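Local atomic coordinates of vestitone reductase (Medicago sativa, PDB entry 2P4H), a protein that catalyses the stereospecific, NADPH-dependent reduction of (3R)-vestitone to (3R,4R)-4'-methoxyisoflavan-2',4,7-triol, the penultimate step in making the phytoalexin medicarpin. Residues L166-V171 with T184-F189; S127-N132 with G244-C249; S20-G25 with P49-K54; R3-G8 with L105-A110. All coordinates share one frame; numbering follows the deposited sequence.

In the fold
From the N terminus, strand 3-7 runs into helix 12-23, and contact 3 closes the first short loop by setting the end of that helix against residues 49-54. This loop is nested inside the larger one closed by contact 4, where helix 95-111 returns to pack on strand 3-7. Further on, contact 1 joins helix 158-177 to strand 182-187 and lies inside the long loop that contact 2 closes between residues 127-132 and strand 245-248. Contacts 1 and 2 meet at the salt bridge of Glu168 with Arg246, and helices 95-111 and 158-177 link contact 4 to contact 1 against the seven-stranded parallel sheet.

Contact 1: residues L166-V171 with T184-F189; sequences LAEKAV and TLILPF
Glu168 lays its CG methylene and carboxylate against the side chain of Thr184, the two crossing obliquely between helix 158-177 and strand 182-187. The polar link is a hydrogen bond given by Thr184 OG1 to Glu168 OE2, 2.7 Å long. It arrives on the anti side of the carboxylate oxygen and lies 31° out of the carboxylate plane. Alongside this bond, Glu168 CG touches Thr184 CG2 at 3.9 Å, which adds an apolar contact to the polar one. With CG anti to the backbone N (chi1 -162°) and the chain extended beyond it, the glutamate spans the space from helix to strand, where the CA atoms of Glu168 and Thr184 are 7.4 Å apart.

Two apolar side chains flank this pair. Val171, one turn further along the helix, brings CG1 to 4.3 Å from Thr184 CG2, and Ile186 CG1 comes within 4.1 Å of Glu168 OE2. The carboxylate is buried, but both its oxygens are engaged: OE2 also takes a salt bridge from Arg246 NE, and OE1 is hydrogen-bonded to Ser124 OG. Gripped by a threonine, a serine and an arginine, the group is fixed in rotation, and the arginine would be expected to favour its ionised form.

The axes of the short segments 166-171 and 184-187 run nearly antiparallel, at 160° and 10.3 Å apart. A helix that leads through a short connection into a strand lying against it, inside a parallel sheet, is the alpha-beta unit of the NADP-binding Rossmann fold.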
loop_
_atom_site.group_PDB
_atom_site.type_symbol
_atom_site.label_atom_id
_atom_site.label_comp_id
_atom_site.label_asym_id
_atom_site.label_seq_id
_atom_site.Cartn_x
_atom_site.Cartn_y
_atom_site.Cartn_z
ATOM N N LEU A 166 13.441 -3.368 6.707
ATOM C CA LEU A 166 13.870 -4.694 7.137
ATOM C C LEU A 166 12.909 -5.775 6.656
ATOM O O LEU A 166 13.336 -6.851 6.237
ATOM C CB LEU A 166 13.976 -4.748 8.663
ATOM C CG LEU A 166 15.057 -3.863 9.286
ATOM C CD1 LEU A 166 15.042 -4.032 10.798
ATOM C CD2 LEU A 166 16.419 -4.239 8.724
ATOM N N ALA A 167 11.613 -5.488 6.713
ATOM C CA ALA A 167 10.618 -6.463 6.285
ATOM C C ALA A 167 10.728 -6.790 4.803
ATOM O O ALA A 167 10.734 -7.959 4.422
ATOM C CB ALA A 167 9.220 -5.960 6.602
ATOM N N GLU A 168 10.823 -5.766 3.960
ATOM C CA GLU A 168 10.910 -6.023 2.529
ATOM C C GLU A 168 12.179 -6.784 2.172
ATOM O O GLU A 168 12.153 -7.695 1.342
ATOM C CB GLU A 168 10.851 -4.727 1.712
ATOM C CG GLU A 168 10.503 -5.012 0.249
ATOM C CD GLU A 168 10.692 -3.833 -0.684
ATOM O OE1 GLU A 168 10.726 -2.677 -0.213
ATOM O OE2 GLU A 168 10.788 -4.075 -1.904
ATOM N N LYS A 169 13.292 -6.415 2.798
ATOM C CA LYS A 169 14.545 -7.105 2.528
ATOM C C LYS A 169 14.430 -8.574 2.913
ATOM O O LYS A 169 14.895 -9.448 2.184
ATOM C CB LYS A 169 15.701 -6.458 3.295
ATOM C CG LYS A 169 16.120 -5.109 2.745
ATOM C CD LYS A 169 17.409 -4.625 3.388
ATOM C CE LYS A 169 17.919 -3.354 2.723
ATOM N NZ LYS A 169 19.237 -2.940 3.283
ATOM N N ALA A 170 13.800 -8.845 4.051
ATOM C CA ALA A 170 13.645 -10.220 4.515
ATOM C C ALA A 170 12.795 -11.033 3.542
ATOM O O ALA A 170 13.107 -12.188 3.242
ATOM C CB ALA A 170 13.022 -10.234 5.905
ATOM N N VAL A 171 11.723 -10.427 3.048
ATOM C CA VAL A 171 10.834 -11.098 2.106
ATOM C C VAL A 171 11.557 -11.446 0.803
ATOM O O VAL A 171 11.464 -12.571 0.309
ATOM C CB VAL A 171 9.600 -10.209 1.798
ATOM C CG1 VAL A 171 8.837 -10.751 0.598
ATOM C CG2 VAL A 171 8.687 -10.166 3.017
ATOM N N THR A 184 7.383 -7.462 -4.809
ATOM C CA THR A 184 7.123 -6.491 -3.758
ATOM C C THR A 184 6.709 -5.212 -4.466
ATOM O O THR A 184 7.261 -4.861 -5.513
ATOM C CB THR A 184 8.359 -6.222 -2.861
ATOM O OG1 THR A 184 9.421 -5.664 -3.642
ATOM C CG2 THR A 184 8.823 -7.508 -2.201
ATOM N N LEU A 185 5.710 -4.536 -3.916
ATOM C CA LEU A 185 5.231 -3.291 -4.499
ATOM C C LEU A 185 5.576 -2.146 -3.565
ATOM O O LEU A 185 5.129 -2.110 -2.416
ATOM C CB LEU A 185 3.718 -3.349 -4.724
ATOM C CG LEU A 185 3.234 -4.183 -5.916
ATOM C CD1 LEU A 185 1.735 -4.413 -5.815
ATOM C CD2 LEU A 185 3.577 -3.469 -7.217
ATOM N N ILE A 186 6.391 -1.222 -4.055
ATOM C CA ILE A 186 6.798 -0.070 -3.261
ATOM C C ILE A 186 5.707 0.978 -3.457
ATOM O O ILE A 186 5.613 1.613 -4.510
ATOM C CB ILE A 186 8.166 0.443 -3.740
ATOM C CG1 ILE A 186 9.190 -0.704 -3.693
ATOM C CG2 ILE A 186 8.625 1.601 -2.860
ATOM C CD1 ILE A 186 10.507 -0.405 -4.405
ATOM N N LEU A 187 4.883 1.150 -2.428
ATOM C CA LEU A 187 3.742 2.055 -2.493
ATOM C C LEU A 187 3.913 3.394 -1.798
ATOM O O LEU A 187 4.384 3.469 -0.666
ATOM C CB LEU A 187 2.507 1.343 -1.928
ATOM C CG LEU A 187 2.156 0.012 -2.598
ATOM C CD1 LEU A 187 1.050 -0.685 -1.820
ATOM C CD2 LEU A 187 1.725 0.257 -4.031
ATOM N N PRO A 188 3.517 4.478 -2.478
ATOM C CA PRO A 188 3.596 5.849 -1.968
ATOM C C PRO A 188 2.299 6.127 -1.197
ATOM O O PRO A 188 1.730 5.216 -0.595
ATOM C CB PRO A 188 3.702 6.662 -3.248
ATOM C CG PRO A 188 2.742 5.935 -4.148
ATOM C CD PRO A 188 3.036 4.463 -3.875
ATOM N N PHE A 189 1.835 7.372 -1.192
ATOM C CA PHE A 189 0.574 7.678 -0.519
ATOM C C PHE A 189 -0.529 7.044 -1.367
ATOM O O PHE A 189 -0.684 7.384 -2.543
ATOM C CB PHE A 189 0.349 9.192 -0.448
ATOM C CG PHE A 189 1.107 9.874 0.655
ATOM C CD1 PHE A 189 0.516 10.080 1.896
ATOM C CD2 PHE A 189 2.410 10.318 0.451
ATOM C CE1 PHE A 189 1.213 10.722 2.923
ATOM C CE2 PHE A 189 3.114 10.958 1.470
ATOM C CZ PHE A 189 2.514 11.160 2.706
#

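Contact 2: residues S127-N132 with G244-C249; sequences SAVSFN and GGRYNC
At the edge of the parallel sheet, strand 245-248 points Arg246 at the loop that follows strand 119-125, and the contact is made by the end of that one side chain. Val129 CG1 comes to 3.2 Å from Arg246 NH2, a close approach for a methyl and a guanidinium nitrogen. The same methyl, 4.0 Å from Arg246 CZ, approaches the guanidinium obliquely. The side chains of Val129 and Arg246 slide past each other in opposite directions. Ala128 adds a looser neighbour, its carbonyl O 4.2 Å from Arg246 NH2. A bend at chi3 (79°) turns the guanidinium away from the line of the arginine's otherwise extended chain.

This is the outermost strand of the Rossmann sheet, and its neighbour, strand 182-187, brings Thr184 and Ile186 against the arginine. The carbonyls of Glu141 and Asp143 accept from NH1 of the buried guanidinium, which is paired with Glu168 of helix 158-177. These bonds help to hold the guanidinium's orientation, and Val129 packs against a group held by them. Val129 also touches Leu289 of strand 288-289, as does Asn248. Ala128 leans on Glu168 and lies about 8 Å, side chain to side chain, from Tyr160, a likely NADP-binding residue.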
loop_
_atom_site.group_PDB
_atom_site.type_symbol
_atom_site.label_atom_id
_atom_site.label_comp_id
_atom_site.label_asym_id
_atom_site.label_seq_id
_atom_site.Cartn_x
_atom_site.Cartn_y
_atom_site.Cartn_z
ATOM N N SER A 127 8.679 4.451 2.342
ATOM C CA SER A 127 9.572 4.646 3.480
ATOM C C SER A 127 10.748 3.672 3.414
ATOM O O SER A 127 11.768 3.878 4.069
ATOM C CB SER A 127 8.818 4.450 4.796
ATOM O OG SER A 127 8.333 3.126 4.907
ATOM N N ALA A 128 10.605 2.610 2.625
ATOM C CA ALA A 128 11.671 1.621 2.481
ATOM C C ALA A 128 12.742 2.061 1.483
ATOM O O ALA A 128 13.770 1.390 1.332
ATOM C CB ALA A 128 11.084 0.271 2.056
ATOM N N VAL A 129 12.510 3.183 0.802
ATOM C CA VAL A 129 13.475 3.686 -0.175
ATOM C C VAL A 129 13.847 5.159 -0.012
ATOM O O VAL A 129 14.922 5.578 -0.443
ATOM C CB VAL A 129 12.965 3.513 -1.644
ATOM C CG1 VAL A 129 12.669 2.050 -1.931
ATOM C CG2 VAL A 129 11.728 4.374 -1.886
ATOM N N SER A 130 12.964 5.934 0.614
ATOM C CA SER A 130 13.158 7.378 0.755
ATOM C C SER A 130 14.162 7.920 1.768
ATOM O O SER A 130 14.529 9.094 1.697
ATOM C CB SER A 130 11.799 8.040 0.995
ATOM O OG SER A 130 10.901 7.739 -0.063
ATOM N N PHE A 131 14.607 7.089 2.704
ATOM C CA PHE A 131 15.565 7.541 3.708
ATOM C C PHE A 131 16.944 6.954 3.434
ATOM O O PHE A 131 17.524 6.288 4.290
ATOM C CB PHE A 131 15.102 7.133 5.111
ATOM C CG PHE A 131 13.787 7.737 5.522
ATOM C CD1 PHE A 131 12.581 7.124 5.188
ATOM C CD2 PHE A 131 13.755 8.926 6.247
ATOM C CE1 PHE A 131 11.365 7.684 5.571
ATOM C CE2 PHE A 131 12.545 9.495 6.634
ATOM C CZ PHE A 131 11.347 8.873 6.297
ATOM N N ASN A 132 17.463 7.214 2.237
ATOM C CA ASN A 132 18.766 6.697 1.826
ATOM C C ASN A 132 19.953 7.603 2.152
ATOM O O ASN A 132 21.094 7.275 1.822
ATOM C CB ASN A 132 18.753 6.389 0.324
ATOM C CG ASN A 132 18.206 7.537 -0.505
ATOM O OD1 ASN A 132 17.008 7.828 -0.475
ATOM N ND2 ASN A 132 19.084 8.199 -1.248
ATOM N N GLY A 244 9.950 -11.541 -11.159
ATOM C CA GLY A 244 9.649 -11.263 -9.770
ATOM C C GLY A 244 10.635 -10.195 -9.328
ATOM O O GLY A 244 11.550 -9.847 -10.078
ATOM N N GLY A 245 10.454 -9.672 -8.122
ATOM C CA GLY A 245 11.344 -8.639 -7.624
ATOM C C GLY A 245 10.578 -7.409 -7.174
ATOM O O GLY A 245 9.365 -7.476 -6.945
ATOM N N ARG A 246 11.281 -6.284 -7.058
ATOM C CA ARG A 246 10.670 -5.032 -6.611
ATOM C C ARG A 246 10.081 -4.205 -7.747
ATOM O O ARG A 246 10.653 -4.122 -8.832
ATOM C CB ARG A 246 11.702 -4.144 -5.914
ATOM C CG ARG A 246 12.613 -4.816 -4.917
ATOM C CD ARG A 246 13.543 -3.769 -4.330
ATOM N NE ARG A 246 12.896 -2.969 -3.294
ATOM C CZ ARG A 246 13.341 -1.793 -2.863
ATOM N NH1 ARG A 246 14.433 -1.249 -3.390
ATOM N NH2 ARG A 246 12.723 -1.177 -1.865
ATOM N N TYR A 247 8.946 -3.569 -7.475
ATOM C CA TYR A 247 8.301 -2.698 -8.451
ATOM C C TYR A 247 7.715 -1.472 -7.771
ATOM O O TYR A 247 6.868 -1.596 -6.880
ATOM C CB TYR A 247 7.156 -3.414 -9.176
ATOM C CG TYR A 247 7.586 -4.441 -10.194
ATOM C CD1 TYR A 247 7.787 -4.090 -11.529
ATOM C CD2 TYR A 247 7.801 -5.763 -9.817
ATOM C CE1 TYR A 247 8.195 -5.035 -12.464
ATOM C CE2 TYR A 247 8.213 -6.720 -10.744
ATOM C CZ TYR A 247 8.407 -6.345 -12.064
ATOM O OH TYR A 247 8.832 -7.280 -12.979
ATOM N N ASN A 248 8.179 -0.293 -8.169
ATOM C CA ASN A 248 7.604 0.945 -7.652
ATOM C C ASN A 248 6.210 0.997 -8.279
ATOM O O ASN A 248 6.031 0.597 -9.432
ATOM C CB ASN A 248 8.370 2.178 -8.149
ATOM C CG ASN A 248 9.581 2.515 -7.306
ATOM O OD1 ASN A 248 9.655 2.168 -6.127
ATOM N ND2 ASN A 248 10.533 3.226 -7.905
ATOM N N CYS A 249 5.228 1.480 -7.529
ATOM C CA CYS A 249 3.861 1.617 -8.046
ATOM C C CYS A 249 3.454 3.010 -7.575
ATOM O O CYS A 249 2.614 3.179 -6.685
ATOM C CB CYS A 249 2.965 0.539 -7.444
ATOM S SG CYS A 249 1.325 0.475 -8.178
#

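Contact 3: residues S20-G25 with P49-K54; sequences SLLENG and PGASEK
Leu22 forms the tight part of this contact, its branched end set into the turn that opens helix 51-54. Its CB lies 3.6 Å from Pro49 O. From there the two methyls divide: CD1 reaches Ala51 CB at 4.0 Å, and CD2 packs 3.8 Å from Lys54 CB. Gly50, the N-cap residue of the short helix, comes closest to the backbone of Leu22, with their CA atoms 6.0 Å apart. Leu22 also touches Val28 of strand 27-31.

The helix carrying Leu22 ends just beyond it in a Schellman motif, with Gly25 at positive phi as the C-prime residue. There Asn24 ND2 bonds back to Ser20 O at 2.8 Å, from above the carbonyl plane, while Asn24 N reaches the same oxygen from the opposite face.

The solvent side is held more loosely. Lys54 is exposed, and its chain, extended beyond CG, runs past Leu22 in the opposite direction, with no direct polar bond to it. A water joins them instead, donating to Leu22 O at 2.7 Å and accepting from Lys54 NZ at 2.9 Å, so the lysine ammonium is tied to the end of the helix through a single solvent molecule.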
loop_
_atom_site.group_PDB
_atom_site.type_symbol
_atom_site.label_atom_id
_atom_site.label_comp_id
_atom_site.label_asym_id
_atom_site.label_seq_id
_atom_site.Cartn_x
_atom_site.Cartn_y
_atom_site.Cartn_z
ATOM N N SER A 20 -11.943 -5.599 -4.995
ATOM C CA SER A 20 -11.463 -5.727 -6.365
ATOM C C SER A 20 -11.399 -7.176 -6.840
ATOM O O SER A 20 -11.825 -7.494 -7.953
ATOM C CB SER A 20 -10.077 -5.088 -6.480
ATOM O OG SER A 20 -9.493 -5.334 -7.745
ATOM N N LEU A 21 -10.857 -8.053 -6.005
ATOM C CA LEU A 21 -10.751 -9.462 -6.367
ATOM C C LEU A 21 -12.123 -10.069 -6.632
ATOM O O LEU A 21 -12.311 -10.799 -7.605
ATOM C CB LEU A 21 -10.043 -10.239 -5.254
ATOM C CG LEU A 21 -8.523 -10.066 -5.189
ATOM C CD1 LEU A 21 -7.993 -10.619 -3.874
ATOM C CD2 LEU A 21 -7.881 -10.779 -6.377
ATOM N N LEU A 22 -13.082 -9.762 -5.768
ATOM C CA LEU A 22 -14.426 -10.296 -5.931
ATOM C C LEU A 22 -15.070 -9.768 -7.211
ATOM O O LEU A 22 -15.755 -10.510 -7.918
ATOM C CB LEU A 22 -15.279 -9.947 -4.709
ATOM C CG LEU A 22 -14.882 -10.644 -3.401
ATOM C CD1 LEU A 22 -15.696 -10.078 -2.254
ATOM C CD2 LEU A 22 -15.105 -12.148 -3.521
ATOM N N GLU A 23 -14.842 -8.496 -7.518
ATOM C CA GLU A 23 -15.407 -7.896 -8.724
ATOM C C GLU A 23 -14.808 -8.519 -9.978
ATOM O O GLU A 23 -15.461 -8.584 -11.020
ATOM C CB GLU A 23 -15.140 -6.389 -8.759
ATOM C CG GLU A 23 -15.646 -5.625 -7.555
ATOM C CD GLU A 23 -15.309 -4.148 -7.626
ATOM O OE1 GLU A 23 -14.210 -3.815 -8.119
ATOM O OE2 GLU A 23 -16.134 -3.328 -7.178
ATOM N N ASN A 24 -13.564 -8.977 -9.871
ATOM C CA ASN A 24 -12.864 -9.564 -11.005
ATOM C C ASN A 24 -12.968 -11.078 -11.159
ATOM O O ASN A 24 -12.204 -11.680 -11.914
ATOM C CB ASN A 24 -11.398 -9.128 -10.979
ATOM C CG ASN A 24 -11.213 -7.697 -11.458
ATOM O OD1 ASN A 24 -11.380 -7.404 -12.642
ATOM N ND2 ASN A 24 -10.885 -6.799 -10.538
ATOM N N GLY A 25 -13.906 -11.689 -10.442
ATOM C CA GLY A 25 -14.109 -13.122 -10.568
ATOM C C GLY A 25 -13.322 -14.071 -9.686
ATOM O O GLY A 25 -13.400 -15.284 -9.872
ATOM N N PRO A 49 -20.304 -7.159 -2.855
ATOM C CA PRO A 49 -20.876 -8.048 -3.868
ATOM C C PRO A 49 -20.029 -9.305 -4.066
ATOM O O PRO A 49 -18.815 -9.218 -4.259
ATOM C CB PRO A 49 -20.908 -7.166 -5.113
ATOM C CG PRO A 49 -21.145 -5.804 -4.542
ATOM C CD PRO A 49 -20.199 -5.780 -3.363
ATOM N N GLY A 50 -20.675 -10.465 -3.999
ATOM C CA GLY A 50 -19.976 -11.725 -4.186
ATOM C C GLY A 50 -19.340 -12.329 -2.945
ATOM O O GLY A 50 -18.879 -13.469 -2.980
ATOM N N ALA A 51 -19.323 -11.583 -1.846
ATOM C CA ALA A 51 -18.717 -12.067 -0.608
ATOM C C ALA A 51 -19.460 -13.231 0.047
ATOM O O ALA A 51 -18.839 -14.178 0.533
ATOM C CB ALA A 51 -18.587 -10.919 0.384
ATOM N N SER A 52 -20.788 -13.167 0.061
ATOM C CA SER A 52 -21.579 -14.221 0.686
ATOM C C SER A 52 -21.322 -15.613 0.116
ATOM O O SER A 52 -21.704 -16.613 0.723
ATOM C CB SER A 52 -23.075 -13.886 0.601
ATOM O OG SER A 52 -23.498 -13.715 -0.740
ATOM N N GLU A 53 -20.667 -15.691 -1.039
ATOM C CA GLU A 53 -20.387 -16.990 -1.638
ATOM C C GLU A 53 -18.912 -17.250 -1.933
ATOM O O GLU A 53 -18.512 -18.400 -2.111
ATOM C CB GLU A 53 -21.186 -17.164 -2.934
ATOM C CG GLU A 53 -22.679 -16.916 -2.783
ATOM C CD GLU A 53 -23.073 -15.497 -3.139
ATOM O OE1 GLU A 53 -22.353 -14.555 -2.742
ATOM O OE2 GLU A 53 -24.111 -15.321 -3.812
ATOM N N LYS A 54 -18.101 -16.197 -1.967
ATOM C CA LYS A 54 -16.685 -16.370 -2.284
ATOM C C LYS A 54 -15.673 -15.819 -1.283
ATOM O O LYS A 54 -14.468 -15.930 -1.511
ATOM C CB LYS A 54 -16.397 -15.772 -3.659
ATOM C CG LYS A 54 -17.228 -16.363 -4.782
ATOM C CD LYS A 54 -16.987 -15.608 -6.075
ATOM C CE LYS A 54 -17.932 -16.065 -7.171
ATOM N NZ LYS A 54 -17.769 -15.239 -8.399
HETATM O O HOH W 1 -15.759 -13.238 -7.686
#

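Contact 4: residues R3-G8 with L105-A110; sequences RVCVTG and LGILKA
Ile107 carries the whole contact from the helix side, its CD1 methyl meeting both Thr7 and Cys5 on strand 3-7. Along the helix, Leu105 comes first and packs on Phe174 of helix 158-177. Gly106 follows, just before a kink where the backbone N atoms of residues 107 and 108 lack a bond to the preceding turn. Ile107 then aims at the sheet. Its CG1 is anti to the backbone N (chi1 -173°) and CD1 continues the extended line, which carries the methyl straight off the helix surface.

There CD1 meets Thr7 CG2 tip to tip at 3.6 Å, and Cys5 SG at 4.1 Å. The two strand residues are two apart, so both side chains face the helix while Val6 between them points the other way. The contact is wholly apolar and buried. Thr7 offers its methyl here, while OG1 is hydrogen-bonded to Ala82 N, and its carbonyl accepts from Thr81 OG1. Next in line, Leu108 leans on Val171 and Phe174 of helix 158-177. Lys109 also touches Phe174, and Ala110 finishes the segment against Ile72.

Gly8, which follows Thr7, is the first residue of the predicted NADP-binding glycine loop. Helix 95-111 lies against the same sheet, in contact with helix 158-177 through Leu105, Leu108 and Lys109 and with helix 69-72 through Ile107 and Ala110, with Ile107 also resting on Ile78 and His80 of the adjoining strand 77-80.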
loop_
_atom_site.group_PDB
_atom_site.type_symbol
_atom_site.label_atom_id
_atom_site.label_comp_id
_atom_site.label_asym_id
_atom_site.label_seq_id
_atom_site.Cartn_x
_atom_site.Cartn_y
_atom_site.Cartn_z
ATOM N N ARG A 3 -8.585 -18.835 -6.163
ATOM C CA ARG A 3 -8.674 -18.277 -4.824
ATOM C C ARG A 3 -7.395 -17.548 -4.433
ATOM O O ARG A 3 -6.290 -18.029 -4.677
ATOM C CB ARG A 3 -8.972 -19.397 -3.823
ATOM C CG ARG A 3 -9.283 -18.919 -2.420
ATOM C CD ARG A 3 -10.029 -19.992 -1.651
ATOM N NE ARG A 3 -11.297 -20.317 -2.302
ATOM C CZ ARG A 3 -12.116 -21.287 -1.908
ATOM N NH1 ARG A 3 -11.807 -22.038 -0.861
ATOM N NH2 ARG A 3 -13.244 -21.509 -2.570
ATOM N N VAL A 4 -7.554 -16.376 -3.831
ATOM C CA VAL A 4 -6.411 -15.583 -3.396
ATOM C C VAL A 4 -6.525 -15.289 -1.905
ATOM O O VAL A 4 -7.596 -14.927 -1.418
ATOM C CB VAL A 4 -6.338 -14.239 -4.165
ATOM C CG1 VAL A 4 -5.192 -13.387 -3.633
ATOM C CG2 VAL A 4 -6.148 -14.505 -5.651
ATOM N N CYS A 5 -5.424 -15.463 -1.180
ATOM C CA CYS A 5 -5.416 -15.183 0.252
ATOM C C CYS A 5 -4.874 -13.775 0.463
ATOM O O CYS A 5 -3.766 -13.460 0.024
ATOM C CB CYS A 5 -4.537 -16.187 1.002
ATOM S SG CYS A 5 -4.514 -15.923 2.797
ATOM N N VAL A 6 -5.661 -12.944 1.138
ATOM C CA VAL A 6 -5.291 -11.559 1.419
ATOM C C VAL A 6 -5.173 -11.343 2.924
ATOM O O VAL A 6 -6.133 -11.569 3.656
ATOM C CB VAL A 6 -6.369 -10.576 0.897
ATOM C CG1 VAL A 6 -5.948 -9.139 1.171
ATOM C CG2 VAL A 6 -6.605 -10.785 -0.591
ATOM N N THR A 7 -4.006 -10.915 3.394
ATOM C CA THR A 7 -3.856 -10.648 4.821
ATOM C C THR A 7 -4.244 -9.193 5.065
ATOM O O THR A 7 -4.233 -8.381 4.135
ATOM C CB THR A 7 -2.413 -10.861 5.312
ATOM O OG1 THR A 7 -1.545 -9.920 4.667
ATOM C CG2 THR A 7 -1.952 -12.276 5.011
ATOM N N GLY A 8 -4.594 -8.868 6.307
ATOM C CA GLY A 8 -4.990 -7.508 6.637
ATOM C C GLY A 8 -6.284 -7.121 5.942
ATOM O O GLY A 8 -6.439 -5.989 5.481
ATOM N N LEU A 105 7.517 -12.515 7.248
ATOM C CA LEU A 105 7.783 -13.866 6.763
ATOM C C LEU A 105 6.816 -14.984 7.127
ATOM O O LEU A 105 6.824 -16.022 6.473
ATOM C CB LEU A 105 9.187 -14.302 7.194
ATOM C CG LEU A 105 10.367 -13.459 6.711
ATOM C CD1 LEU A 105 11.660 -14.073 7.226
ATOM C CD2 LEU A 105 10.380 -13.391 5.195
ATOM N N GLY A 106 5.997 -14.784 8.155
ATOM C CA GLY A 106 5.071 -15.824 8.581
ATOM C C GLY A 106 4.319 -16.548 7.478
ATOM O O GLY A 106 4.478 -17.759 7.274
ATOM N N ILE A 107 3.492 -15.810 6.753
ATOM C CA ILE A 107 2.714 -16.417 5.689
ATOM C C ILE A 107 3.582 -16.822 4.492
ATOM O O ILE A 107 3.224 -17.725 3.735
ATOM C CB ILE A 107 1.553 -15.480 5.266
ATOM C CG1 ILE A 107 0.642 -16.199 4.269
ATOM C CG2 ILE A 107 2.103 -14.164 4.718
ATOM C CD1 ILE A 107 -0.653 -15.465 3.988
ATOM N N LEU A 108 4.733 -16.175 4.322
ATOM C CA LEU A 108 5.627 -16.539 3.227
ATOM C C LEU A 108 6.241 -17.918 3.520
ATOM O O LEU A 108 6.388 -18.751 2.623
ATOM C CB LEU A 108 6.730 -15.486 3.060
ATOM C CG LEU A 108 7.752 -15.710 1.939
ATOM C CD1 LEU A 108 7.058 -15.800 0.584
ATOM C CD2 LEU A 108 8.753 -14.564 1.947
ATOM N N LYS A 109 6.595 -18.161 4.779
ATOM C CA LYS A 109 7.156 -19.454 5.162
ATOM C C LYS A 109 6.110 -20.543 4.931
ATOM O O LYS A 109 6.434 -21.652 4.505
ATOM C CB LYS A 109 7.576 -19.439 6.634
ATOM C CG LYS A 109 8.821 -18.613 6.917
ATOM C CD LYS A 109 9.075 -18.503 8.412
ATOM C CE LYS A 109 10.331 -17.704 8.707
ATOM N NZ LYS A 109 10.540 -17.537 10.175
ATOM N N ALA A 110 4.852 -20.218 5.206
ATOM C CA ALA A 110 3.763 -21.174 5.017
ATOM C C ALA A 110 3.614 -21.545 3.544
ATOM O O ALA A 110 3.161 -22.642 3.211
ATOM C CB ALA A 110 2.456 -20.584 5.537
#